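Side-chain contact in SnoN,Epimerase SnoN (Streptomyces nogalater, PDB 5EP9), which is an iron- and 2-oxoglutarate-dependent epimerase of nogalamycin biosynthesis: residues R66-E71 and L123-K128. Sequence-based numbering, arbitrary orientation.
Sequences RLLAHE and LEVLLK
Leu68 meets Val125 and Leu127 through its branched end, and it contributes the largest single share of the buried area. Its CD1 lies 3.8 Å from Val125 CG1 and 4.0 Å from Leu127 CB, so one methyl touches two strand residues that face the helix. The other methyl, CD2, comes only as near as 4.2 Å to Leu127 CB. Leu68 is therefore turned with its fork across the strand, CD1 between both partners and CD2 over Leu127 alone. With chi1 at -75°, CG stands opposite the carbonyl carbon and the fork extends from the helix toward the strand. Leu127 comes nearest with CB, its CD2 methyl only slightly farther off, alongside the same fork.

Val125 divides its two methyls between neighbouring helix residues. CG1, anti to the backbone N (chi1 177°), takes Leu68, whereas CG2 has a looser approach to Leu67, whose CD1 is 4.4 Å away. No hydrogen bond or salt bridge joins the segments, and the 196 Å² buried between them is apolar packing. The axes of segments 66-70 and 123-128 come within 9.7 Å at closest, at 72°, and at this steep angle the contact rests, on the helix side, on Leu67 and Leu68. Met97 from helix 95-101 touches both Leu67 and Val125, while Leu68 also rests on Val87 and Leu237 of the two strands flanking 118-128. Both segments belong to part 14-202 of the engineered SnoN fusion, Leu237 to part 203-305.

Leu126 points away from the helix, and both it and Lys128 touch the bound 2-oxoglutarate. Helix 54-70 thus packs on the outer face of the major sheet, the opposite face bordering the cosubstrate pocket, an arrangement characteristic of the double-stranded beta-helix (cupin) core of PhyH-family enzymes.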
# COMPACT_ATOMS: atom_id res chain seq x y z
N ARG A 66 4.66 18.52 -3.65
CA ARG A 66 4.50 19.61 -2.70
C ARG A 66 4.70 19.12 -1.26
O ARG A 66 5.38 19.74 -0.49
CB ARG A 66 3.11 20.27 -2.80
CG ARG A 66 2.97 21.56 -2.00
CD ARG A 66 1.51 22.03 -1.94
NE ARG A 66 0.65 21.09 -1.19
CZ ARG A 66 0.56 21.02 0.13
NH1 ARG A 66 1.32 21.76 0.89
NH2 ARG A 66 -0.30 20.17 0.69
N LEU A 67 4.09 18.00 -0.94
CA LEU A 67 4.19 17.44 0.40
C LEU A 67 5.67 17.04 0.72
O LEU A 67 6.18 17.34 1.78
CB LEU A 67 3.26 16.28 0.59
CG LEU A 67 1.77 16.64 0.73
CD1 LEU A 67 0.91 15.43 0.57
CD2 LEU A 67 1.39 17.31 2.03
N LEU A 68 6.30 16.35 -0.21
CA LEU A 68 7.69 15.91 -0.01
C LEU A 68 8.64 17.05 0.17
O LEU A 68 9.55 16.98 0.99
CB LEU A 68 8.14 15.04 -1.18
CG LEU A 68 7.52 13.64 -1.08
CD1 LEU A 68 7.43 12.94 -2.42
CD2 LEU A 68 8.24 12.74 -0.05
N ALA A 69 8.41 18.14 -0.56
CA ALA A 69 9.28 19.31 -0.53
C ALA A 69 8.98 20.26 0.61
O ALA A 69 9.90 20.79 1.21
CB ALA A 69 9.21 20.09 -1.84
N HIS A 70 7.73 20.46 0.95
CA HIS A 70 7.31 21.53 1.88
C HIS A 70 6.88 21.06 3.26
O HIS A 70 6.88 21.81 4.21
CB HIS A 70 6.27 22.43 1.18
CG HIS A 70 6.85 23.19 -0.02
ND1 HIS A 70 6.07 23.92 -0.89
CD2 HIS A 70 8.13 23.34 -0.47
CE1 HIS A 70 6.84 24.49 -1.82
NE2 HIS A 70 8.10 24.15 -1.58
N GLU A 71 6.49 19.80 3.37
CA GLU A 71 6.07 19.21 4.65
C GLU A 71 7.11 18.18 5.17
O GLU A 71 8.08 17.86 4.55
CB GLU A 71 4.69 18.50 4.58
CG GLU A 71 3.44 19.31 4.14
CD GLU A 71 3.20 20.58 4.91
OE1 GLU A 71 3.24 20.59 6.17
OE2 GLU A 71 3.01 21.59 4.27
N LEU A 123 -2.78 6.28 4.05
CA LEU A 123 -2.10 6.51 2.79
C LEU A 123 -0.73 7.09 3.03
O LEU A 123 -0.60 8.05 3.79
CB LEU A 123 -2.90 7.38 1.87
CG LEU A 123 -2.28 7.60 0.45
CD1 LEU A 123 -3.32 7.70 -0.62
CD2 LEU A 123 -1.35 8.82 0.38
N GLU A 124 0.25 6.55 2.33
CA GLU A 124 1.61 7.18 2.29
C GLU A 124 2.04 7.66 0.93
O GLU A 124 1.69 7.06 -0.06
CB GLU A 124 2.64 6.21 2.85
CG GLU A 124 2.42 5.93 4.35
CD GLU A 124 3.33 4.74 4.87
OE1 GLU A 124 3.90 3.98 4.05
OE2 GLU A 124 3.54 4.64 6.08
N VAL A 125 2.83 8.73 0.87
CA VAL A 125 3.42 9.17 -0.36
C VAL A 125 4.84 8.64 -0.39
O VAL A 125 5.58 8.97 0.50
CB VAL A 125 3.44 10.70 -0.44
CG1 VAL A 125 4.13 11.20 -1.69
CG2 VAL A 125 2.03 11.27 -0.39
N LEU A 126 5.24 7.95 -1.47
CA LEU A 126 6.55 7.30 -1.49
C LEU A 126 7.45 7.91 -2.53
O LEU A 126 7.03 8.16 -3.62
CB LEU A 126 6.45 5.79 -1.73
CG LEU A 126 5.44 5.05 -0.88
CD1 LEU A 126 5.44 3.57 -1.27
CD2 LEU A 126 5.74 5.17 0.58
N LEU A 127 8.69 8.13 -2.14
CA LEU A 127 9.74 8.63 -3.01
C LEU A 127 11.02 7.76 -2.93
O LEU A 127 11.57 7.57 -1.86
CB LEU A 127 10.12 10.03 -2.57
CG LEU A 127 11.34 10.69 -3.20
CD1 LEU A 127 11.13 10.92 -4.68
CD2 LEU A 127 11.68 12.00 -2.48
N LYS A 128 11.46 7.27 -4.06
CA LYS A 128 12.82 6.77 -4.25
C LYS A 128 13.53 7.56 -5.27
O LYS A 128 13.08 7.72 -6.38
CB LYS A 128 12.90 5.32 -4.77
CG LYS A 128 12.58 4.26 -3.83
CD LYS A 128 13.03 2.91 -4.49
CE LYS A 128 12.53 1.73 -3.68
NZ LYS A 128 13.51 1.25 -2.70